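Local structure of prolyl-tRNA synthetase (Giardia lamblia ATCC 50803, 3IAL) at residues I77-V82 and T125-M130; R51-F56 and E358-P363; I307-K312 and E316-V321; L17-T20 and D26-D29. The protein probably joins L-proline to tRNA(Pro) at the expense of ATP, by way of the prolyl-adenylate bound in this structure. All coordinates share one frame; numbering follows the deposited sequence.

Interaction 1 of 4, residues I77-V82 and T125-M130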
loop_
_atom_site.group_PDB
_atom_site.type_symbol
_atom_site.label_atom_id
_atom_site.label_comp_id
_atom_site.label_asym_id
_atom_site.label_seq_id
_atom_site.Cartn_x
_atom_site.Cartn_y
_atom_site.Cartn_z
ATOM N N ILE B 77 1.384 -9.750 -3.282
ATOM C CA ILE B 77 0.136 -10.069 -3.933
ATOM C C ILE B 77 -1.001 -9.459 -3.132
ATOM O O ILE B 77 -0.767 -8.825 -2.096
ATOM C CB ILE B 77 -0.074 -11.604 -4.012
ATOM C CG1 ILE B 77 -0.220 -12.219 -2.616
ATOM C CG2 ILE B 77 1.075 -12.263 -4.764
ATOM C CD1 ILE B 77 -0.558 -13.692 -2.655
ATOM N N LEU B 78 -2.230 -9.645 -3.605
ATOM C CA LEU B 78 -3.407 -9.315 -2.795
ATOM C C LEU B 78 -4.559 -10.286 -3.038
ATOM O O LEU B 78 -4.983 -10.496 -4.188
ATOM C CB LEU B 78 -3.877 -7.878 -3.046
ATOM C CG LEU B 78 -5.042 -7.387 -2.160
ATOM C CD1 LEU B 78 -4.640 -7.423 -0.689
ATOM C CD2 LEU B 78 -5.476 -5.984 -2.541
ATOM N N PHE B 79 -5.051 -10.855 -1.936
ATOM C CA PHE B 79 -6.211 -11.722 -1.921
ATOM C C PHE B 79 -7.441 -10.899 -1.550
ATOM O O PHE B 79 -7.304 -9.839 -0.940
ATOM C CB PHE B 79 -6.031 -12.856 -0.896
ATOM C CG PHE B 79 -5.469 -14.121 -1.480
ATOM C CD1 PHE B 79 -4.165 -14.171 -1.939
ATOM C CD2 PHE B 79 -6.256 -15.258 -1.581
ATOM C CE1 PHE B 79 -3.648 -15.336 -2.491
ATOM C CE2 PHE B 79 -5.746 -16.420 -2.119
ATOM C CZ PHE B 79 -4.437 -16.460 -2.580
ATOM N N PRO B 80 -8.648 -11.395 -1.911
ATOM C CA PRO B 80 -9.907 -10.839 -1.428
ATOM C C PRO B 80 -10.035 -10.893 0.088
ATOM O O PRO B 80 -9.404 -11.725 0.740
ATOM C CB PRO B 80 -10.961 -11.755 -2.052
ATOM C CG PRO B 80 -10.319 -12.316 -3.244
ATOM C CD PRO B 80 -8.883 -12.487 -2.872
ATOM N N THR B 81 -10.857 -10.004 0.627
ATOM C CA THR B 81 -11.097 -9.914 2.061
ATOM C C THR B 81 -12.000 -11.041 2.535
ATOM O O THR B 81 -11.932 -11.465 3.692
ATOM C CB THR B 81 -11.773 -8.570 2.395
ATOM O OG1 THR B 81 -10.952 -7.504 1.912
ATOM C CG2 THR B 81 -12.009 -8.408 3.898
ATOM N N VAL B 82 -12.857 -11.512 1.645
ATOM C CA VAL B 82 -13.887 -12.479 2.011
ATOM C C VAL B 82 -13.397 -13.903 1.761
ATOM O O VAL B 82 -12.785 -14.183 0.727
ATOM C CB VAL B 82 -15.206 -12.210 1.252
ATOM C CG1 VAL B 82 -15.968 -11.044 1.908
ATOM C CG2 VAL B 82 -14.948 -11.928 -0.246
ATOM N N THR B 125 -6.336 -20.256 5.098
ATOM C CA THR B 125 -7.300 -21.146 4.442
ATOM C C THR B 125 -7.564 -20.732 2.995
ATOM O O THR B 125 -7.706 -21.581 2.113
ATOM C CB THR B 125 -8.630 -21.246 5.233
ATOM O OG1 THR B 125 -9.205 -19.944 5.398
ATOM C CG2 THR B 125 -8.400 -21.863 6.607
ATOM N N ALA B 126 -7.585 -19.424 2.757
ATOM C CA ALA B 126 -7.796 -18.861 1.425
ATOM C C ALA B 126 -6.554 -19.026 0.554
ATOM O O ALA B 126 -6.648 -19.463 -0.589
ATOM C CB ALA B 126 -8.188 -17.387 1.532
ATOM N N ILE B 127 -5.388 -18.700 1.102
ATOM C CA ILE B 127 -4.152 -18.766 0.340
ATOM C C ILE B 127 -3.757 -20.202 -0.018
ATOM O O ILE B 127 -3.343 -20.458 -1.145
ATOM C CB ILE B 127 -2.990 -18.054 1.069
ATOM C CG1 ILE B 127 -3.223 -16.542 1.044
ATOM C CG2 ILE B 127 -1.645 -18.388 0.400
ATOM C CD1 ILE B 127 -2.414 -15.771 2.043
ATOM N N TYR B 128 -3.895 -21.136 0.923
ATOM C CA TYR B 128 -3.481 -22.518 0.669
ATOM C C TYR B 128 -4.463 -23.254 -0.262
ATOM O O TYR B 128 -4.054 -24.140 -1.001
ATOM C CB TYR B 128 -3.222 -23.275 1.978
ATOM C CG TYR B 128 -2.275 -22.538 2.923
ATOM C CD1 TYR B 128 -1.355 -21.596 2.441
ATOM C CD2 TYR B 128 -2.297 -22.783 4.298
ATOM C CE1 TYR B 128 -0.501 -20.912 3.304
ATOM C CE2 TYR B 128 -1.446 -22.107 5.162
ATOM C CZ TYR B 128 -0.552 -21.171 4.659
ATOM O OH TYR B 128 0.294 -20.486 5.496
ATOM N N SER B 129 -5.734 -22.847 -0.271
ATOM C CA SER B 129 -6.676 -23.313 -1.291
ATOM C C SER B 129 -6.183 -22.919 -2.685
ATOM O O SER B 129 -6.343 -23.685 -3.632
ATOM C CB SER B 129 -8.083 -22.749 -1.058
ATOM O OG SER B 129 -8.605 -23.178 0.192
ATOM N N MET B 130 -5.587 -21.731 -2.815
ATOM C CA MET B 130 -4.990 -21.325 -4.095
ATOM C C MET B 130 -3.625 -21.969 -4.354
ATOM O O MET B 130 -3.326 -22.311 -5.489
ATOM C CB MET B 130 -4.913 -19.802 -4.221
ATOM C CG MET B 130 -6.288 -19.120 -4.164
ATOM S SD MET B 130 -7.492 -19.688 -5.405
ATOM C CE MET B 130 -6.623 -19.216 -6.912
#
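F79 turns its ring toward helix 124-134 and meets three of its residues, A126, I127 and M130, in a wholly buried contact. Apolar packing accounts for most of it. I127 covers one face of the ring in a CH-pi contact: its CG1 stands 3.7 Å from the F79 centroid, only 10° off the ring normal. That branch is placed by chi1 of -71°, which sets CG1 anti to the carbonyl carbon of I127. M130 works instead at the rim of the ring, where its CG lies 3.4 Å from F79 CE2; two further bends in the methionine chain then carry its end away from the phenylalanine. The methyl of A126 packs more loosely, CB being 4.2 Å from F79 CD2.

Polar groups play a lesser part. A126 O approaches F79 CE2 at 3.5 Å, while inside the helix S129 OG donates to T125 O over 2.7 Å, ending nearly in line with that carbonyl. The backbone of F79 is held separately, its N by the side chain of Q147 and its O by R120, so the ring is presented from a pinned main chain.

P80 is probably the conserved proline of motif 1, the class II element at the dimer interface; it packs on E167 of the second subunit. M130 also touches D39 of that subunit. Within the chain, the loop runs alongside strand 143-152, where I77 touches I145, and helix 124-134 is backed by strand 263-274 through Y128, which leans on L268 and C270.

Interaction 2 of 4, residues R51-F56 and E358-P363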
loop_
_atom_site.group_PDB
_atom_site.type_symbol
_atom_site.label_atom_id
_atom_site.label_comp_id
_atom_site.label_asym_id
_atom_site.label_seq_id
_atom_site.Cartn_x
_atom_site.Cartn_y
_atom_site.Cartn_z
ATOM N N ARG B 51 -5.460 8.426 11.320
ATOM C CA ARG B 51 -5.336 9.799 10.812
ATOM C C ARG B 51 -3.975 9.987 10.120
ATOM O O ARG B 51 -3.072 9.177 10.322
ATOM C CB ARG B 51 -5.531 10.794 11.954
ATOM C CG ARG B 51 -6.851 10.608 12.682
ATOM C CD ARG B 51 -7.078 11.696 13.693
ATOM N NE ARG B 51 -7.314 12.990 13.058
ATOM C CZ ARG B 51 -7.690 14.087 13.709
ATOM N NH1 ARG B 51 -7.865 14.060 15.028
ATOM N NH2 ARG B 51 -7.883 15.216 13.038
ATOM N N PRO B 52 -3.821 11.051 9.305
ATOM C CA PRO B 52 -2.637 11.212 8.435
ATOM C C PRO B 52 -1.269 11.026 9.082
ATOM O O PRO B 52 -0.425 10.287 8.552
ATOM C CB PRO B 52 -2.779 12.647 7.936
ATOM C CG PRO B 52 -4.232 12.849 7.846
ATOM C CD PRO B 52 -4.808 12.115 9.037
ATOM N N TYR B 53 -1.043 11.706 10.203
ATOM C CA TYR B 53 0.258 11.677 10.855
ATOM C C TYR B 53 0.594 10.253 11.312
ATOM O O TYR B 53 1.716 9.791 11.145
ATOM C CB TYR B 53 0.290 12.665 12.034
ATOM C CG TYR B 53 1.683 13.082 12.411
ATOM C CD1 TYR B 53 2.406 13.958 11.604
ATOM C CD2 TYR B 53 2.292 12.592 13.562
ATOM C CE1 TYR B 53 3.693 14.342 11.937
ATOM C CE2 TYR B 53 3.590 12.971 13.906
ATOM C CZ TYR B 53 4.281 13.840 13.080
ATOM O OH TYR B 53 5.546 14.218 13.397
ATOM N N GLY B 54 -0.390 9.562 11.878
ATOM C CA GLY B 54 -0.240 8.159 12.239
ATOM C C GLY B 54 -0.129 7.207 11.054
ATOM O O GLY B 54 0.728 6.318 11.049
ATOM N N PHE B 55 -0.981 7.371 10.037
ATOM C CA PHE B 55 -0.931 6.431 8.909
ATOM C C PHE B 55 0.398 6.475 8.151
ATOM O O PHE B 55 0.840 5.455 7.633
ATOM C CB PHE B 55 -2.069 6.615 7.903
ATOM C CG PHE B 55 -2.152 5.484 6.914
ATOM C CD1 PHE B 55 -2.551 4.223 7.334
ATOM C CD2 PHE B 55 -1.749 5.650 5.595
ATOM C CE1 PHE B 55 -2.595 3.151 6.440
ATOM C CE2 PHE B 55 -1.802 4.579 4.691
ATOM C CZ PHE B 55 -2.229 3.337 5.117
ATOM N N PHE B 56 1.030 7.644 8.079
ATOM C CA PHE B 56 2.336 7.745 7.431
ATOM C C PHE B 56 3.359 6.780 8.056
ATOM O O PHE B 56 4.174 6.193 7.349
ATOM C CB PHE B 56 2.891 9.174 7.475
ATOM C CG PHE B 56 4.262 9.277 6.897
ATOM C CD1 PHE B 56 4.440 9.658 5.580
ATOM C CD2 PHE B 56 5.374 8.901 7.640
ATOM C CE1 PHE B 56 5.699 9.706 5.024
ATOM C CE2 PHE B 56 6.641 8.946 7.086
ATOM C CZ PHE B 56 6.801 9.349 5.773
ATOM N N GLU B 358 7.789 18.941 19.293
ATOM C CA GLU B 358 8.260 17.922 20.223
ATOM C C GLU B 358 7.164 16.899 20.522
ATOM O O GLU B 358 7.437 15.702 20.570
ATOM C CB GLU B 358 8.832 18.560 21.489
ATOM C CG GLU B 358 10.128 19.346 21.177
ATOM C CD GLU B 358 11.016 19.586 22.386
ATOM O OE1 GLU B 358 10.553 19.398 23.539
ATOM O OE2 GLU B 358 12.192 19.965 22.168
ATOM N N LEU B 359 5.929 17.371 20.689
ATOM C CA LEU B 359 4.759 16.485 20.823
ATOM C C LEU B 359 4.686 15.495 19.657
ATOM O O LEU B 359 4.415 14.316 19.859
ATOM C CB LEU B 359 3.470 17.312 20.881
ATOM C CG LEU B 359 2.145 16.563 21.018
ATOM C CD1 LEU B 359 2.007 16.017 22.425
ATOM C CD2 LEU B 359 0.987 17.485 20.680
ATOM N N LYS B 360 4.945 15.989 18.447
ATOM C CA LYS B 360 4.845 15.182 17.227
ATOM C C LYS B 360 6.124 14.399 16.926
ATOM O O LYS B 360 6.192 13.684 15.932
ATOM C CB LYS B 360 4.506 16.075 16.032
ATOM C CG LYS B 360 3.245 16.905 16.196
ATOM C CD LYS B 360 1.985 16.094 15.959
ATOM C CE LYS B 360 1.530 16.114 14.504
ATOM N NZ LYS B 360 0.150 15.527 14.366
ATOM N N GLY B 361 7.138 14.564 17.770
ATOM C CA GLY B 361 8.362 13.783 17.705
ATOM C C GLY B 361 9.263 14.009 16.512
ATOM O O GLY B 361 10.003 13.100 16.118
ATOM N N VAL B 362 9.237 15.214 15.946
ATOM C CA VAL B 362 10.111 15.534 14.808
ATOM C C VAL B 362 11.578 15.396 15.245
ATOM O O VAL B 362 11.983 16.036 16.195
ATOM C CB VAL B 362 9.853 16.957 14.258
ATOM C CG1 VAL B 362 10.820 17.280 13.090
ATOM C CG2 VAL B 362 8.407 17.093 13.816
ATOM N N PRO B 363 12.363 14.533 14.570
ATOM C CA PRO B 363 13.744 14.255 14.994
ATOM C C PRO B 363 14.619 15.489 15.204
ATOM O O PRO B 363 15.288 15.593 16.232
ATOM C CB PRO B 363 14.291 13.408 13.845
ATOM C CG PRO B 363 13.078 12.695 13.319
ATOM C CD PRO B 363 11.964 13.677 13.429
#
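A Schellman motif closes helix 350-359 of the anticodon-binding region, and its K360 receives Y53 from the first turn of helix 52-71, the long motif 1 helix of the class II core. The positive phi of G361 takes the chain out of the helix, with G361 N bonded back to E358 O at 3.0 Å, and K360 O lies within reach of the tyrosine hydroxyl. Y53 OH donates to K360 O over 2.7 Å, from a position 35° above the carbonyl plane.

The lysine side chain doubles back over the same tyrosine. Bends at chi2 and chi3 (-79° and -90°) fold it across one ring face, bringing CE to 3.5 Å from the Y53 centroid, almost exactly on the ring normal. NZ lies further toward the CB end of the ring, 3.9 Å from that centroid, in a cation-pi contact. At the other end of the chain K360 CB is 3.4 Å from Y53 OH, and V362 CG2 touches the hydroxyl more distantly, at 4.1 Å.

Outside partners tie the contact to its surroundings. K360 NZ also bonds to A35 O, just beyond helix 24-34, and P299 packs against Y53. The start of helix 52-71 meets the second subunit as well, R51 making a cation-pi contact with W134 of that subunit.

One residue thus engages the tyrosine twice, through its carbonyl and through its ammonium-bearing chain. The hydrogen bond fixes the phenol end, the aliphatic CE covers the ring, and the charge of NZ is probably eased by both the pi face and the A35 carbonyl in this buried setting.

Interaction 3 of 4, residues I307-K312 and E316-V321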
loop_
_atom_site.group_PDB
_atom_site.type_symbol
_atom_site.label_atom_id
_atom_site.label_comp_id
_atom_site.label_asym_id
_atom_site.label_seq_id
_atom_site.Cartn_x
_atom_site.Cartn_y
_atom_site.Cartn_z
ATOM N N ILE B 307 13.463 32.424 12.954
ATOM C CA ILE B 307 13.250 33.141 14.210
ATOM C C ILE B 307 13.523 34.631 14.050
ATOM O O ILE B 307 14.274 35.049 13.157
ATOM C CB ILE B 307 14.087 32.565 15.389
ATOM C CG1 ILE B 307 15.591 32.712 15.153
ATOM C CG2 ILE B 307 13.723 31.113 15.640
ATOM C CD1 ILE B 307 16.438 32.200 16.316
ATOM N N GLY B 308 12.887 35.421 14.917
ATOM C CA GLY B 308 13.078 36.865 14.955
ATOM C C GLY B 308 12.575 37.640 13.751
ATOM O O GLY B 308 12.979 38.782 13.547
ATOM N N CYS B 309 11.697 37.033 12.955
ATOM C CA CYS B 309 11.096 37.720 11.813
ATOM C C CYS B 309 9.895 38.565 12.249
ATOM O O CYS B 309 9.382 38.413 13.361
ATOM C CB CYS B 309 10.688 36.719 10.732
ATOM S SG CYS B 309 12.087 35.867 9.939
ATOM N N GLY B 310 9.473 39.474 11.373
ATOM C CA GLY B 310 8.317 40.333 11.632
ATOM C C GLY B 310 8.580 41.579 12.464
ATOM O O GLY B 310 7.635 42.257 12.871
ATOM N N LYS B 311 9.849 41.899 12.714
ATOM C CA LYS B 311 10.205 43.114 13.456
ATOM C C LYS B 311 10.001 44.366 12.604
ATOM O O LYS B 311 9.909 44.285 11.374
ATOM C CB LYS B 311 11.653 43.050 13.958
ATOM C CG LYS B 311 11.851 42.067 15.104
ATOM C CD LYS B 311 13.326 41.802 15.390
ATOM C CE LYS B 311 13.501 40.550 16.249
ATOM N NZ LYS B 311 14.825 40.498 16.935
ATOM N N LYS B 312 9.938 45.520 13.266
ATOM C CA LYS B 312 9.623 46.783 12.600
ATOM C C LYS B 312 10.748 47.255 11.674
ATOM O O LYS B 312 11.905 47.372 12.091
ATOM C CB LYS B 312 9.287 47.875 13.627
ATOM C CG LYS B 312 7.822 47.882 14.059
ATOM C CD LYS B 312 7.546 48.897 15.171
ATOM C CE LYS B 312 7.760 50.341 14.721
ATOM N NZ LYS B 312 6.986 50.691 13.494
ATOM N N GLU B 316 13.657 43.495 4.848
ATOM C CA GLU B 316 14.796 43.044 4.045
ATOM C C GLU B 316 15.535 41.882 4.715
ATOM O O GLU B 316 15.881 40.902 4.052
ATOM C CB GLU B 316 15.767 44.196 3.774
ATOM C CG GLU B 316 16.710 43.933 2.604
ATOM C CD GLU B 316 17.726 45.041 2.392
ATOM O OE1 GLU B 316 17.443 46.205 2.750
ATOM O OE2 GLU B 316 18.815 44.742 1.858
ATOM N N SER B 317 15.782 42.002 6.018
ATOM C CA SER B 317 16.433 40.934 6.784
ATOM C C SER B 317 15.593 39.659 6.775
ATOM O O SER B 317 16.126 38.557 6.654
ATOM C CB SER B 317 16.678 41.373 8.228
ATOM O OG SER B 317 17.155 40.290 9.009
ATOM N N ASP B 318 14.278 39.823 6.902
ATOM C CA ASP B 318 13.349 38.700 6.857
ATOM C C ASP B 318 13.488 37.915 5.552
ATOM O O ASP B 318 13.613 36.687 5.578
ATOM C CB ASP B 318 11.905 39.182 7.044
ATOM C CG ASP B 318 11.629 39.698 8.454
ATOM O OD1 ASP B 318 12.532 39.623 9.318
ATOM O OD2 ASP B 318 10.503 40.187 8.698
ATOM N N GLN B 319 13.485 38.622 4.423
ATOM C CA GLN B 319 13.653 37.984 3.111
ATOM C C GLN B 319 14.959 37.196 3.010
ATOM O O GLN B 319 14.991 36.121 2.419
ATOM C CB GLN B 319 13.595 39.020 1.982
ATOM C CG GLN B 319 12.199 39.569 1.695
ATOM C CD GLN B 319 12.167 40.502 0.491
ATOM O OE1 GLN B 319 12.797 40.235 -0.535
ATOM N NE2 GLN B 319 11.427 41.601 0.612
ATOM N N GLN B 320 16.030 37.734 3.589
ATOM C CA GLN B 320 17.331 37.059 3.583
ATOM C C GLN B 320 17.316 35.803 4.458
ATOM O O GLN B 320 17.877 34.775 4.084
ATOM C CB GLN B 320 18.434 38.006 4.065
ATOM C CG GLN B 320 18.676 39.206 3.152
ATOM C CD GLN B 320 19.509 40.289 3.815
ATOM O OE1 GLN B 320 20.283 40.023 4.735
ATOM N NE2 GLN B 320 19.356 41.519 3.344
ATOM N N VAL B 321 16.686 35.900 5.627
ATOM C CA VAL B 321 16.561 34.755 6.525
ATOM C C VAL B 321 15.689 33.702 5.865
ATOM O O VAL B 321 16.105 32.554 5.728
ATOM C CB VAL B 321 15.984 35.162 7.898
ATOM C CG1 VAL B 321 15.565 33.940 8.705
ATOM C CG2 VAL B 321 17.007 35.993 8.664
#
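With chi1 at -69°, D318 sets its CG anti to its own carbonyl carbon and swings the carboxylate from the flank of helix 315-334 toward the loop at C309 and G310. C309 adopts a similar rotamer, which leaves SG pointing toward V321. D318 reaches the loop from the first turn of the helix, and V321 stands one turn further on.

G310 N donates to D318 OD2 over 3.0 Å in a fairly straight bond, 162° at the hydrogen, although it meets the oxygen from above the carboxylate plane. D318 OD1 rests against C309, 3.5 Å from C309 CA. Deeper in, C309 SG lies 4.2 Å from V321 CG1, a loose apolar touch.

This is the connection from strand 302-307 to helix 315-334 in the anticodon-binding domain. The strand pairs with V368 through I307, and G308 and G310 both take positive phi as the chain turns away from it.

A hydrogen bond from a main-chain N-H to a carboxylate therefore ties an exposed, glycine-containing loop back onto the helix that follows it, and the N-H at G310 probably offsets some of the carboxylate charge.

Interaction 4 of 4, residues L17-T20 and D26-D29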
loop_
_atom_site.group_PDB
_atom_site.type_symbol
_atom_site.label_atom_id
_atom_site.label_comp_id
_atom_site.label_asym_id
_atom_site.label_seq_id
_atom_site.Cartn_x
_atom_site.Cartn_y
_atom_site.Cartn_z
ATOM N N LEU B 17 3.484 14.490 30.451
ATOM C CA LEU B 17 3.333 13.327 31.325
ATOM C C LEU B 17 4.548 12.424 31.217
ATOM O O LEU B 17 4.819 11.880 30.153
ATOM C CB LEU B 17 2.077 12.546 30.934
ATOM C CG LEU B 17 1.684 11.351 31.813
ATOM C CD1 LEU B 17 1.591 11.760 33.300
ATOM C CD2 LEU B 17 0.361 10.742 31.325
ATOM N N THR B 18 5.281 12.276 32.316
ATOM C CA THR B 18 6.470 11.433 32.345
ATOM C C THR B 18 6.017 9.999 32.108
ATOM O O THR B 18 5.009 9.562 32.666
ATOM C CB THR B 18 7.237 11.560 33.690
ATOM O OG1 THR B 18 7.533 12.938 33.941
ATOM C CG2 THR B 18 8.542 10.768 33.662
ATOM N N LYS B 19 6.740 9.290 31.248
ATOM C CA LYS B 19 6.329 7.969 30.791
ATOM C C LYS B 19 6.998 6.904 31.646
ATOM O O LYS B 19 8.200 6.640 31.493
ATOM C CB LYS B 19 6.698 7.778 29.316
ATOM C CG LYS B 19 6.274 6.442 28.729
ATOM C CD LYS B 19 7.053 6.097 27.466
ATOM C CE LYS B 19 8.498 5.679 27.771
ATOM N NZ LYS B 19 9.282 5.529 26.524
ATOM N N THR B 20 6.208 6.295 32.533
ATOM C CA THR B 20 6.693 5.259 33.447
ATOM C C THR B 20 5.773 4.038 33.446
ATOM O O THR B 20 4.741 4.017 32.768
ATOM C CB THR B 20 6.757 5.782 34.890
ATOM O OG1 THR B 20 5.423 6.019 35.361
ATOM C CG2 THR B 20 7.566 7.065 34.968
ATOM N N ASP B 26 -2.059 5.490 30.438
ATOM C CA ASP B 26 -2.611 6.842 30.242
ATOM C C ASP B 26 -1.804 7.678 29.245
ATOM O O ASP B 26 -2.372 8.444 28.473
ATOM C CB ASP B 26 -2.693 7.583 31.569
ATOM C CG ASP B 26 -3.701 6.966 32.509
ATOM O OD1 ASP B 26 -4.625 6.285 32.021
ATOM O OD2 ASP B 26 -3.568 7.163 33.727
ATOM N N TRP B 27 -0.484 7.529 29.284
ATOM C CA TRP B 27 0.411 8.216 28.359
ATOM C C TRP B 27 0.075 7.828 26.928
ATOM O O TRP B 27 -0.056 8.690 26.048
ATOM C CB TRP B 27 1.857 7.858 28.698
ATOM C CG TRP B 27 2.868 8.513 27.853
ATOM C CD1 TRP B 27 3.534 9.677 28.116
ATOM C CD2 TRP B 27 3.362 8.037 26.606
ATOM N NE1 TRP B 27 4.417 9.957 27.096
ATOM C CE2 TRP B 27 4.321 8.971 26.151
ATOM C CE3 TRP B 27 3.096 6.908 25.827
ATOM C CZ2 TRP B 27 5.008 8.805 24.958
ATOM C CZ3 TRP B 27 3.781 6.750 24.627
ATOM C CH2 TRP B 27 4.712 7.694 24.203
ATOM N N PHE B 28 -0.079 6.528 26.706
ATOM C CA PHE B 28 -0.366 5.991 25.372
ATOM C C PHE B 28 -1.672 6.531 24.803
ATOM O O PHE B 28 -1.695 7.041 23.682
ATOM C CB PHE B 28 -0.410 4.461 25.409
ATOM C CG PHE B 28 -0.530 3.822 24.059
ATOM C CD1 PHE B 28 0.603 3.510 23.325
ATOM C CD2 PHE B 28 -1.783 3.527 23.520
ATOM C CE1 PHE B 28 0.503 2.897 22.074
ATOM C CE2 PHE B 28 -1.896 2.929 22.268
ATOM C CZ PHE B 28 -0.748 2.612 21.543
ATOM N N ASP B 29 -2.753 6.426 25.576
ATOM C CA ASP B 29 -4.058 6.933 25.141
ATOM C C ASP B 29 -4.028 8.423 24.824
ATOM O O ASP B 29 -4.570 8.849 23.800
ATOM C CB ASP B 29 -5.136 6.666 26.194
ATOM C CG ASP B 29 -5.515 5.199 26.292
ATOM O OD1 ASP B 29 -5.280 4.432 25.326
ATOM O OD2 ASP B 29 -6.045 4.817 27.352
#
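K19 passes over the indole of W27 and delivers its NZ to two main-chain carbonyls, S283 O and G286 O, which both accept hydrogen bonds from it. On the way its aliphatic part covers one face of the tryptophan. K19 CB sits 3.9 Å from the centroid of the five-membered ring, 12° off the normal, and CG follows at 3.9 Å from W27 CD2. The chain leaves extended, with chi1 at -178°, and bends at chi3, while still over the indole. NZ itself is 5.8 Å from the centroid of the six-membered ring of W27, at most a weak attraction.

The rim of the indole has its own neighbours. L17 O comes to 3.3 Å from W27 CD1 near the ring plane, while W27 NE1 is hydrogen-bonded to D287 O, a bond that fixes the rotation of the indole.

These residues belong to the N-terminal arm and the helix that follows it, 24-34. The arm folds back on the first turns of this helix, and through K19 and W27 both are joined to the chain at the end of helix 276-285, the motif 3 helix of the class II core. Carbonyls at a helix C-terminus would be expected to favour the lysine charge.

L17 adds apolar packing beside the helix backbone: its CD2 lies 3.9 Å from W27 CA and 4.4 Å from D26 CB. The leucine thus lies against the start of the helix, while the lysine two residues on takes the face of the indole.

In the fold
Interaction 1 lies beside the reaction centre, the side chain of I127 being about 7 Å from the bound prolyl-adenylate. Interaction 2 joins the catalytic core to the anticodon-binding domain, and interaction 3 lies farther out in that domain, with centres about 29 Å from interaction 2 and 59 Å from interaction 1. Interactions 1 and 2 come within about 12 Å at their nearest atoms in one chain, yet they meet across the dimer: P52 and F55 pack on I77 and L78 of the second subunit. Interaction 4 approaches interaction 2 to about 8 Å between nearest atoms, and helix 24-34 connects them, since its I31 and A34 touch L359.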